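Local coordinates for deferrochelatase (Vibrio cholerae, PDB 5DE0), which binds heme b and probably acts as a peroxidase of the dye-decolorizing (DyP) family, at residues Phe18-Leu23 against Val128-Gly133; Val26-Ala31 against Ala122-Ile127; Val176-His181 against Gly246-Ala251. All coordinates share one frame; numbering follows the deposited sequence.

Contact 1: residues Phe18-Leu23 against Val128-Gly133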
loop_
_atom_site.group_PDB
_atom_site.type_symbol
_atom_site.label_atom_id
_atom_site.label_comp_id
_atom_site.label_asym_id
_atom_site.label_seq_id
_atom_site.Cartn_x
_atom_site.Cartn_y
_atom_site.Cartn_z
ATOM N N PHE B 18 8.198 -7.212 1.439
ATOM C CA PHE B 18 6.935 -6.623 1.871
ATOM C C PHE B 18 6.552 -7.144 3.247
ATOM O O PHE B 18 6.846 -8.290 3.583
ATOM C CB PHE B 18 5.819 -6.933 0.872
ATOM C CG PHE B 18 6.159 -6.575 -0.541
ATOM C CD1 PHE B 18 5.892 -5.307 -1.028
ATOM C CD2 PHE B 18 6.748 -7.505 -1.386
ATOM C CE1 PHE B 18 6.205 -4.971 -2.336
ATOM C CE2 PHE B 18 7.064 -7.176 -2.692
ATOM C CZ PHE B 18 6.791 -5.907 -3.168
ATOM N N ALA B 19 5.889 -6.310 4.040
ATOM C CA ALA B 19 5.495 -6.716 5.383
ATOM C C ALA B 19 4.148 -6.132 5.801
ATOM O O ALA B 19 3.739 -5.071 5.330
ATOM C CB ALA B 19 6.564 -6.324 6.385
ATOM N N LEU B 20 3.465 -6.845 6.690
ATOM C CA LEU B 20 2.213 -6.374 7.262
ATOM C C LEU B 20 2.340 -6.213 8.772
ATOM O O LEU B 20 2.762 -7.134 9.470
ATOM C CB LEU B 20 1.071 -7.339 6.937
ATOM C CG LEU B 20 -0.231 -7.102 7.705
ATOM C CD1 LEU B 20 -0.819 -5.745 7.358
ATOM C CD2 LEU B 20 -1.230 -8.215 7.430
ATOM N N TYR B 21 1.976 -5.037 9.269
ATOM C CA TYR B 21 1.983 -4.783 10.703
ATOM C C TYR B 21 0.612 -4.296 11.152
ATOM O O TYR B 21 0.234 -3.155 10.880
ATOM C CB TYR B 21 3.043 -3.750 11.074
ATOM C CG TYR B 21 4.371 -3.915 10.371
ATOM C CD1 TYR B 21 5.357 -4.744 10.890
ATOM C CD2 TYR B 21 4.647 -3.221 9.198
ATOM C CE1 TYR B 21 6.577 -4.883 10.255
ATOM C CE2 TYR B 21 5.864 -3.353 8.559
ATOM C CZ TYR B 21 6.826 -4.183 9.092
ATOM O OH TYR B 21 8.039 -4.319 8.453
ATOM N N THR B 22 -0.124 -5.156 11.848
ATOM C CA THR B 22 -1.488 -4.834 12.243
ATOM C C THR B 22 -1.648 -4.747 13.760
ATOM O O THR B 22 -1.322 -5.688 14.487
ATOM C CB THR B 22 -2.480 -5.874 11.689
ATOM O OG1 THR B 22 -2.389 -5.906 10.260
ATOM C CG2 THR B 22 -3.905 -5.522 12.087
ATOM N N LEU B 23 -2.142 -3.605 14.225
ATOM C CA LEU B 23 -2.482 -3.424 15.630
ATOM C C LEU B 23 -4.000 -3.418 15.777
ATOM O O LEU B 23 -4.688 -2.652 15.105
ATOM C CB LEU B 23 -1.886 -2.123 16.175
ATOM C CG LEU B 23 -0.367 -1.950 16.077
ATOM C CD1 LEU B 23 0.073 -0.666 16.768
ATOM C CD2 LEU B 23 0.351 -3.145 16.669
ATOM N N VAL B 128 -6.847 -0.941 15.106
ATOM C CA VAL B 128 -6.375 0.389 15.478
ATOM C C VAL B 128 -5.428 0.959 14.425
ATOM O O VAL B 128 -5.464 2.152 14.120
ATOM C CB VAL B 128 -5.663 0.364 16.845
ATOM C CG1 VAL B 128 -5.224 1.764 17.249
ATOM C CG2 VAL B 128 -6.575 -0.236 17.900
ATOM N N ASP B 129 -4.579 0.100 13.874
ATOM C CA ASP B 129 -3.644 0.514 12.839
ATOM C C ASP B 129 -3.322 -0.660 11.919
ATOM O O ASP B 129 -3.201 -1.800 12.365
ATOM C CB ASP B 129 -2.362 1.072 13.458
ATOM C CG ASP B 129 -1.686 2.107 12.574
ATOM O OD1 ASP B 129 -2.151 2.317 11.433
ATOM O OD2 ASP B 129 -0.683 2.709 13.018
ATOM N N GLU B 130 -3.192 -0.371 10.628
ATOM C CA GLU B 130 -2.886 -1.388 9.631
ATOM C C GLU B 130 -1.875 -0.828 8.639
ATOM O O GLU B 130 -2.220 -0.022 7.775
ATOM C CB GLU B 130 -4.160 -1.841 8.911
ATOM C CG GLU B 130 -3.939 -2.883 7.823
ATOM C CD GLU B 130 -5.234 -3.304 7.149
ATOM O OE1 GLU B 130 -6.312 -2.891 7.625
ATOM O OE2 GLU B 130 -5.175 -4.045 6.144
ATOM N N THR B 131 -0.623 -1.251 8.773
ATOM C CA THR B 131 0.449 -0.684 7.965
ATOM C C THR B 131 1.104 -1.721 7.064
ATOM O O THR B 131 1.581 -2.756 7.533
ATOM C CB THR B 131 1.536 -0.043 8.849
ATOM O OG1 THR B 131 0.923 0.821 9.813
ATOM C CG2 THR B 131 2.508 0.759 8.001
ATOM N N TYR B 132 1.122 -1.431 5.767
ATOM C CA TYR B 132 1.798 -2.283 4.796
ATOM C C TYR B 132 3.166 -1.709 4.453
ATOM O O TYR B 132 3.268 -0.675 3.790
ATOM C CB TYR B 132 0.953 -2.436 3.532
ATOM C CG TYR B 132 -0.308 -3.249 3.735
ATOM C CD1 TYR B 132 -1.495 -2.641 4.124
ATOM C CD2 TYR B 132 -0.309 -4.624 3.540
ATOM C CE1 TYR B 132 -2.647 -3.377 4.312
ATOM C CE2 TYR B 132 -1.458 -5.369 3.726
ATOM C CZ TYR B 132 -2.624 -4.740 4.112
ATOM O OH TYR B 132 -3.770 -5.478 4.300
ATOM N N GLY B 133 4.214 -2.385 4.912
ATOM C CA GLY B 133 5.573 -1.938 4.675
ATOM C C GLY B 133 6.153 -2.526 3.403
ATOM O O GLY B 133 5.709 -3.575 2.933
HETATM O O HOH W 1 0.945 -0.450 12.013
#

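Contact 2: residues Val26-Ala31 against Ala122-Ile127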
loop_
_atom_site.group_PDB
_atom_site.type_symbol
_atom_site.label_atom_id
_atom_site.label_comp_id
_atom_site.label_asym_id
_atom_site.label_seq_id
_atom_site.Cartn_x
_atom_site.Cartn_y
_atom_site.Cartn_z
ATOM N N VAL B 26 -9.401 -5.957 20.982
ATOM C CA VAL B 26 -10.428 -6.984 21.100
ATOM C C VAL B 26 -11.623 -6.467 21.896
ATOM O O VAL B 26 -11.521 -6.218 23.098
ATOM C CB VAL B 26 -9.877 -8.254 21.767
ATOM C CG1 VAL B 26 -10.925 -9.354 21.757
ATOM C CG2 VAL B 26 -8.611 -8.714 21.055
ATOM N N ARG B 27 -12.755 -6.308 21.218
ATOM C CA ARG B 27 -13.934 -5.702 21.833
ATOM C C ARG B 27 -14.898 -6.723 22.438
ATOM O O ARG B 27 -15.446 -6.504 23.519
ATOM C CB ARG B 27 -14.672 -4.838 20.807
ATOM C CG ARG B 27 -13.946 -3.551 20.456
ATOM C CD ARG B 27 -13.554 -2.795 21.720
ATOM N NE ARG B 27 -12.817 -1.571 21.425
ATOM C CZ ARG B 27 -12.300 -0.767 22.350
ATOM N NH1 ARG B 27 -12.434 -1.059 23.637
ATOM N NH2 ARG B 27 -11.645 0.327 21.986
ATOM N N GLN B 28 -15.108 -7.835 21.743
ATOM C CA GLN B 28 -16.020 -8.865 22.227
ATOM C C GLN B 28 -15.632 -10.244 21.704
ATOM O O GLN B 28 -14.707 -10.367 20.900
ATOM C CB GLN B 28 -17.460 -8.541 21.823
ATOM C CG GLN B 28 -17.672 -8.475 20.320
ATOM C CD GLN B 28 -19.136 -8.390 19.933
ATOM O OE1 GLN B 28 -19.984 -7.995 20.735
ATOM N NE2 GLN B 28 -19.441 -8.767 18.698
ATOM N N ASN B 29 -16.353 -11.267 22.163
ATOM C CA ASN B 29 -16.124 -12.656 21.758
ATOM C C ASN B 29 -14.654 -13.051 21.802
ATOM O O ASN B 29 -14.114 -13.584 20.833
ATOM C CB ASN B 29 -16.685 -12.900 20.354
ATOM C CG ASN B 29 -18.200 -12.958 20.337
ATOM O OD1 ASN B 29 -18.822 -13.468 21.268
ATOM N ND2 ASN B 29 -18.802 -12.435 19.277
ATOM N N HIS B 30 -14.021 -12.784 22.940
ATOM C CA HIS B 30 -12.581 -12.954 23.112
ATOM C C HIS B 30 -12.093 -14.368 22.793
ATOM O O HIS B 30 -10.994 -14.545 22.271
ATOM C CB HIS B 30 -12.182 -12.582 24.542
ATOM C CG HIS B 30 -12.377 -11.134 24.868
ATOM N ND1 HIS B 30 -13.610 -10.519 24.828
ATOM C CD2 HIS B 30 -11.493 -10.177 25.242
ATOM C CE1 HIS B 30 -13.478 -9.248 25.161
ATOM N NE2 HIS B 30 -12.203 -9.015 25.417
ATOM N N ALA B 31 -12.910 -15.371 23.103
ATOM C CA ALA B 31 -12.529 -16.758 22.856
ATOM C C ALA B 31 -12.499 -17.051 21.358
ATOM O O ALA B 31 -11.638 -17.795 20.881
ATOM C CB ALA B 31 -13.475 -17.707 23.564
ATOM N N ALA B 122 -14.594 -10.210 12.447
ATOM C CA ALA B 122 -14.520 -8.816 12.023
ATOM C C ALA B 122 -15.294 -7.882 12.955
ATOM O O ALA B 122 -14.873 -6.751 13.200
ATOM C CB ALA B 122 -15.033 -8.678 10.597
ATOM N N GLN B 123 -16.421 -8.361 13.475
ATOM C CA GLN B 123 -17.280 -7.550 14.333
ATOM C C GLN B 123 -16.836 -7.593 15.793
ATOM O O GLN B 123 -17.313 -6.820 16.625
ATOM C CB GLN B 123 -18.733 -8.014 14.217
ATOM C CG GLN B 123 -19.311 -7.890 12.818
ATOM C CD GLN B 123 -19.347 -6.456 12.328
ATOM O OE1 GLN B 123 -18.624 -6.087 11.403
ATOM N NE2 GLN B 123 -20.189 -5.638 12.951
ATOM N N ASP B 124 -15.922 -8.510 16.094
ATOM C CA ASP B 124 -15.414 -8.678 17.450
ATOM C C ASP B 124 -14.160 -7.839 17.669
ATOM O O ASP B 124 -13.657 -7.731 18.786
ATOM C CB ASP B 124 -15.104 -10.153 17.726
ATOM C CG ASP B 124 -16.240 -11.075 17.324
ATOM O OD1 ASP B 124 -17.416 -10.685 17.486
ATOM O OD2 ASP B 124 -15.953 -12.192 16.840
ATOM N N ILE B 125 -13.674 -7.236 16.588
ATOM C CA ILE B 125 -12.357 -6.610 16.561
ATOM C C ILE B 125 -12.403 -5.196 15.991
ATOM O O ILE B 125 -13.168 -4.915 15.068
ATOM C CB ILE B 125 -11.372 -7.467 15.724
ATOM C CG1 ILE B 125 -11.048 -8.765 16.456
ATOM C CG2 ILE B 125 -10.085 -6.718 15.427
ATOM C CD1 ILE B 125 -10.424 -8.542 17.802
ATOM N N GLU B 126 -11.593 -4.305 16.554
ATOM C CA GLU B 126 -11.333 -3.021 15.922
ATOM C C GLU B 126 -9.851 -2.879 15.598
ATOM O O GLU B 126 -9.008 -2.895 16.495
ATOM C CB GLU B 126 -11.788 -1.869 16.811
ATOM C CG GLU B 126 -11.420 -0.500 16.259
ATOM C CD GLU B 126 -12.003 0.633 17.077
ATOM O OE1 GLU B 126 -12.972 0.390 17.826
ATOM O OE2 GLU B 126 -11.487 1.765 16.979
ATOM N N ILE B 127 -9.539 -2.744 14.314
ATOM C CA ILE B 127 -8.159 -2.572 13.877
ATOM C C ILE B 127 -7.698 -1.135 14.103
ATOM O O ILE B 127 -8.111 -0.222 13.389
ATOM C CB ILE B 127 -7.990 -2.943 12.390
ATOM C CG1 ILE B 127 -8.421 -4.394 12.149
ATOM C CG2 ILE B 127 -6.551 -2.721 11.941
ATOM C CD1 ILE B 127 -8.265 -4.850 10.714
#

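Contact 3: residues Val176-His181 against Gly246-Ala251. With HEM (protoporphyrin IX containing Fe), chain F.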
loop_
_atom_site.group_PDB
_atom_site.type_symbol
_atom_site.label_atom_id
_atom_site.label_comp_id
_atom_site.label_asym_id
_atom_site.label_seq_id
_atom_site.Cartn_x
_atom_site.Cartn_y
_atom_site.Cartn_z
ATOM N N VAL B 176 6.762 -1.610 18.770
ATOM C CA VAL B 176 6.451 -1.024 17.474
ATOM C C VAL B 176 6.137 0.465 17.616
ATOM O O VAL B 176 5.508 0.897 18.583
ATOM C CB VAL B 176 5.269 -1.769 16.766
ATOM C CG1 VAL B 176 4.695 -2.856 17.650
ATOM C CG2 VAL B 176 4.179 -0.803 16.309
ATOM N N GLN B 177 6.619 1.246 16.656
ATOM C CA GLN B 177 6.332 2.673 16.578
ATOM C C GLN B 177 6.197 3.088 15.120
ATOM O O GLN B 177 7.150 2.963 14.349
ATOM C CB GLN B 177 7.435 3.499 17.241
ATOM C CG GLN B 177 7.375 3.593 18.753
ATOM C CD GLN B 177 8.554 4.371 19.315
ATOM O OE1 GLN B 177 9.709 4.007 19.098
ATOM N NE2 GLN B 177 8.268 5.458 20.026
ATOM N N ARG B 178 5.022 3.573 14.736
ATOM C CA ARG B 178 4.846 4.088 13.386
ATOM C C ARG B 178 5.326 5.529 13.315
ATOM O O ARG B 178 4.773 6.411 13.973
ATOM C CB ARG B 178 3.387 3.997 12.936
ATOM C CG ARG B 178 3.192 4.428 11.494
ATOM C CD ARG B 178 1.933 3.843 10.877
ATOM N NE ARG B 178 0.715 4.483 11.363
ATOM C CZ ARG B 178 0.263 5.652 10.923
ATOM N NH1 ARG B 178 0.935 6.319 9.995
ATOM N NH2 ARG B 178 -0.859 6.160 11.418
ATOM N N PHE B 179 6.360 5.763 12.515
ATOM C CA PHE B 179 6.916 7.100 12.375
ATOM C C PHE B 179 6.422 7.803 11.117
ATOM O O PHE B 179 6.295 7.189 10.056
ATOM C CB PHE B 179 8.445 7.041 12.375
ATOM C CG PHE B 179 9.039 6.903 13.742
ATOM C CD1 PHE B 179 9.302 5.653 14.275
ATOM C CD2 PHE B 179 9.330 8.026 14.498
ATOM C CE1 PHE B 179 9.846 5.528 15.535
ATOM C CE2 PHE B 179 9.873 7.906 15.758
ATOM C CZ PHE B 179 10.132 6.658 16.278
ATOM N N VAL B 180 6.137 9.094 11.248
ATOM C CA VAL B 180 5.760 9.921 10.110
ATOM C C VAL B 180 6.880 10.913 9.818
ATOM O O VAL B 180 7.284 11.681 10.693
ATOM C CB VAL B 180 4.446 10.678 10.363
ATOM C CG1 VAL B 180 4.062 11.501 9.140
ATOM C CG2 VAL B 180 3.335 9.706 10.724
ATOM N N HIS B 181 7.380 10.890 8.586
ATOM C CA HIS B 181 8.552 11.676 8.217
ATOM C C HIS B 181 8.209 13.069 7.693
ATOM O O HIS B 181 7.182 13.272 7.049
ATOM C CB HIS B 181 9.378 10.930 7.164
ATOM C CG HIS B 181 10.118 9.746 7.704
ATOM N ND1 HIS B 181 10.018 9.341 9.017
ATOM C CD2 HIS B 181 10.974 8.883 7.107
ATOM C CE1 HIS B 181 10.779 8.278 9.206
ATOM N NE2 HIS B 181 11.369 7.979 8.063
ATOM N N GLY B 246 6.790 7.146 6.052
ATOM C CA GLY B 246 7.952 7.087 6.913
ATOM C C GLY B 246 8.358 5.658 7.200
ATOM O O GLY B 246 8.455 4.834 6.288
ATOM N N LEU B 247 8.580 5.357 8.473
ATOM C CA LEU B 247 9.055 4.041 8.866
ATOM C C LEU B 247 8.162 3.400 9.919
ATOM O O LEU B 247 7.870 4.003 10.953
ATOM C CB LEU B 247 10.489 4.129 9.393
ATOM C CG LEU B 247 11.136 2.811 9.820
ATOM C CD1 LEU B 247 11.416 1.932 8.611
ATOM C CD2 LEU B 247 12.412 3.070 10.611
ATOM N N LEU B 248 7.721 2.178 9.646
ATOM C CA LEU B 248 7.067 1.382 10.668
ATOM C C LEU B 248 8.156 0.661 11.431
ATOM O O LEU B 248 8.621 -0.396 11.009
ATOM C CB LEU B 248 6.072 0.388 10.064
ATOM C CG LEU B 248 5.047 -0.262 11.005
ATOM C CD1 LEU B 248 5.660 -1.284 11.962
ATOM C CD2 LEU B 248 4.298 0.799 11.786
ATOM N N PHE B 249 8.570 1.234 12.553
ATOM C CA PHE B 249 9.618 0.615 13.341
ATOM C C PHE B 249 9.056 -0.533 14.172
ATOM O O PHE B 249 8.036 -0.390 14.844
ATOM C CB PHE B 249 10.306 1.636 14.249
ATOM C CG PHE B 249 11.425 1.052 15.056
ATOM C CD1 PHE B 249 12.707 0.993 14.536
ATOM C CD2 PHE B 249 11.193 0.540 16.324
ATOM C CE1 PHE B 249 13.739 0.445 15.267
ATOM C CE2 PHE B 249 12.223 -0.010 17.060
ATOM C CZ PHE B 249 13.496 -0.058 16.530
ATOM N N ILE B 250 9.733 -1.673 14.112
ATOM C CA ILE B 250 9.393 -2.822 14.936
ATOM C C ILE B 250 10.669 -3.589 15.258
ATOM O O ILE B 250 11.549 -3.732 14.408
ATOM C CB ILE B 250 8.362 -3.745 14.243
ATOM C CG1 ILE B 250 8.056 -4.972 15.108
ATOM C CG2 ILE B 250 8.849 -4.167 12.867
ATOM C CD1 ILE B 250 7.009 -5.900 14.515
ATOM N N ALA B 251 10.781 -4.060 16.495
ATOM C CA ALA B 251 11.979 -4.767 16.925
ATOM C C ALA B 251 11.647 -5.906 17.880
ATOM O O ALA B 251 10.686 -5.830 18.647
ATOM C CB ALA B 251 12.960 -3.800 17.578
HETATM C CHA HEM F . 20.525 1.906 13.480
HETATM C CHB HEM F . 17.367 1.172 17.087
HETATM C CHC HEM F . 14.274 4.346 15.081
HETATM C CHD HEM F . 17.039 4.392 11.097
HETATM C C1A HEM F . 19.943 1.431 14.635
HETATM C C2A HEM F . 20.524 0.477 15.558
HETATM C C3A HEM F . 19.651 0.274 16.550
HETATM C C4A HEM F . 18.487 1.093 16.292
HETATM C CMA HEM F . 19.833 -0.662 17.765
HETATM C CAA HEM F . 21.914 -0.182 15.412
HETATM C CBA HEM F . 22.883 0.503 16.373
HETATM C CGA HEM F . 24.281 -0.003 16.140
HETATM O O1A HEM F . 24.929 0.459 15.167
HETATM O O2A HEM F . 24.742 -0.862 16.933
HETATM C C1B HEM F . 16.303 2.025 16.901
HETATM C C2B HEM F . 15.268 2.298 17.874
HETATM C C3B HEM F . 14.408 3.163 17.339
HETATM C C4B HEM F . 14.865 3.489 15.993
HETATM C CMB HEM F . 15.164 1.683 19.287
HETATM C CAB HEM F . 13.165 3.683 18.096
HETATM C CBB HEM F . 12.280 4.506 17.536
HETATM C C1C HEM F . 14.730 4.616 13.807
HETATM C C2C HEM F . 14.071 5.445 12.813
HETATM C C3C HEM F . 14.843 5.451 11.709
HETATM C C4C HEM F . 16.009 4.634 11.980
HETATM C CMC HEM F . 12.719 6.160 13.043
HETATM C CAC HEM F . 14.645 6.165 10.347
HETATM C CBC HEM F . 13.660 7.024 10.071
HETATM C C1D HEM F . 18.270 3.844 11.393
HETATM C C2D HEM F . 19.457 3.970 10.578
HETATM C C3D HEM F . 20.548 3.190 11.321
HETATM C C4D HEM F . 19.910 2.672 12.512
HETATM C CMD HEM F . 19.603 4.727 9.241
HETATM C CAD HEM F . 22.017 3.008 10.889
HETATM C CBD HEM F . 22.161 1.799 9.972
HETATM C CGD HEM F . 21.824 0.539 10.724
HETATM O O1D HEM F . 20.673 0.049 10.587
HETATM O O2D HEM F . 22.703 0.018 11.459
HETATM N NA HEM F . 18.699 1.785 15.115
HETATM N NB HEM F . 16.027 2.769 15.768
HETATM N NC HEM F . 15.908 4.142 13.263
HETATM N ND HEM F . 18.579 3.078 12.513
HETATM FE FE HEM F . 17.350 3.017 14.183
#

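Contact 1: residues Phe18-Leu23 against Val128-Gly133
Tyr21 and Thr131 sit across from each other at the middle of an antiparallel strand pair and exchange two backbone hydrogen bonds, Tyr21 N to Thr131 O at 2.9 Å and Thr131 N to Tyr21 O at 3.0 Å. Reciprocal bonds likewise join Ala19 with Gly133 and Leu23 with Asp129. Leu23 O takes a further, weak bond from Val128 N, because Val128 and Asp129 both face Leu23 in a classic beta bulge. Asp129 OD2 forms a salt bridge with Arg178. Tyr21 O also has a second donor, a water; the same water lies close to Thr131 OG1, but that link is doubtful. The Tyr21 ring, with CG beside the backbone N (chi1 -42°), comes close to Gly133, which has no side chain in the way, Tyr21 CE2 lying 4.1 Å from Gly133 CA. On the other face of the sheet, Leu20 CD1 rests on one face of the Tyr132 ring, 3.9 Å from its centroid, a CH-pi contact. Tyr132 OH in turn donates to Glu130 OE2 at 2.7 Å, which fixes the end of the ring beside the extended glutamate. Glu130 OE2 also accepts from Val241 N of the second subunit, and OE1 is hydrogen-bonded to Ser242 OG of the same subunit. Thr22 OG1, by contrast, is buried with no polar partner in the model. Strand 98-104 pairs with the other edge of strand 18-26, and helix 108-117 covers the side bearing Thr22, Glu130 and Tyr132. On the side bearing Tyr21 and Thr131 lie strands 232-239 and 247-253, and Tyr21 OH binds His234 O there.

Contact 2: residues Val26-Ala31 against Ala122-Ile127
Val26 and Ile125 form an antiparallel non-hydrogen-bonded pair, their CA atoms 5.0 Å apart, and just beyond it Asp124 O receives both Arg27 N and Gln28 N as the chain leaves the strand. Arg27 N lies 3.0 Å and Gln28 N 3.3 Å from Asp124 O, both on the same face of its carbonyl plane, so one oxygen holds two successive amides of the turn. The carboxylate of Asp124 does the same for two side chains. Asp124 OD1 accepts from Gln28 NE2 at 3.0 Å, met nearly end-on to the C-O bond, and from Asn29 ND2 at 2.9 Å, which comes from above the carboxylate plane. The Asn29 amide stands almost perpendicular to the carboxylate (86°), yet OD1 lies in the amide's own plane. Gln28 reaches the acid with CG tucked between its backbone N and carbonyl carbon (chi1 61°) and the rest of the chain extended, crossing Asp124 at about a right angle. Two amides on one oxygen would probably help to stabilise a negative charge there. On the apolar side, Ile125 CD1 packs against Val26, 3.7 Å from CG2. Arg27 and Glu126 run alongside each other toward the surface, but NE and OE1 are too far apart for a salt bridge. The contact closes the end of the sheet where strand 18-26 gives way to helix 30-38. Val33 of that helix touches Val26, Asp124 and Ile125, while Phe66 of helix 64-67 packs on Val26 and His30.

Contact 3: residues Val176-His181 against Gly246-Ala251
With CG anti to the backbone N in Phe249 (chi1 -178°) and beside it in Phe179 (chi1 -79°), the two side chains meet at Phe179 CE1 and Phe249 CB, 4.1 Å apart, and both rings reach the heme. Phe179 lays one ring face against the heme methyl CMC. The Phe249 ring has heme C3B over one face, and its CZ comes within 3.2 Å of heme C2B. Leu247 CD2 meets pyrrole C, 3.6 Å from heme C3C, and Gln177 and Phe179 both touch the vinyl carbon CBB. Gly246 CA lies over the centre of the His181 ring, a CH-pi contact at 3.5 Å. The imidazole is fixed at both nitrogens, ND1 by Thr281 and NE2 by Asp141. On the other side of the sheet, Leu248 CD2 abuts the aliphatic part of Arg178, 3.5 Å from CB, while the guanidinium group is drawn off to Asp129 and Asp244. The backbones are antiparallel: Gln177 and Phe249 exchange bonds, and Phe179 N donates to Leu247 O at 2.8 Å. The return bond from Leu247 N to Phe179 O is weak. These adjacent strands belong to the C-terminal four-stranded antiparallel sheet of a DyP-type peroxidase, one of the two ferredoxin-like halves of this family, and Gln177, Phe179, His181, Leu247 and Phe249 together line part of the heme pocket.

Contacts 1 and 2 both use strand 125-134, their centres 18 Å apart; contact 2 lies beyond the bulge, where the pairing with strand 18-26 runs out into a turn. They meet where Ile127 CG2 packs on Thr22 CG2 at 3.9 Å. Contact 3 joins the two central strands of the C-terminal sheet, whereas contact 1 joins a central strand to the outermost one of its own sheet; their centres are 10 Å apart. The two sheets press together there: Tyr21 CG lies 3.3 Å from Leu248 CD1, and Asp129 OD2 forms a 2.8 Å salt bridge with Arg178 NE. Contact 3 thus has contact 1 on one side and the heme on the other, with about 12 Å between nearest atoms of the Tyr21 side chain and the heme. Contact 2 is remote, about 25 Å from contact 3 between centres.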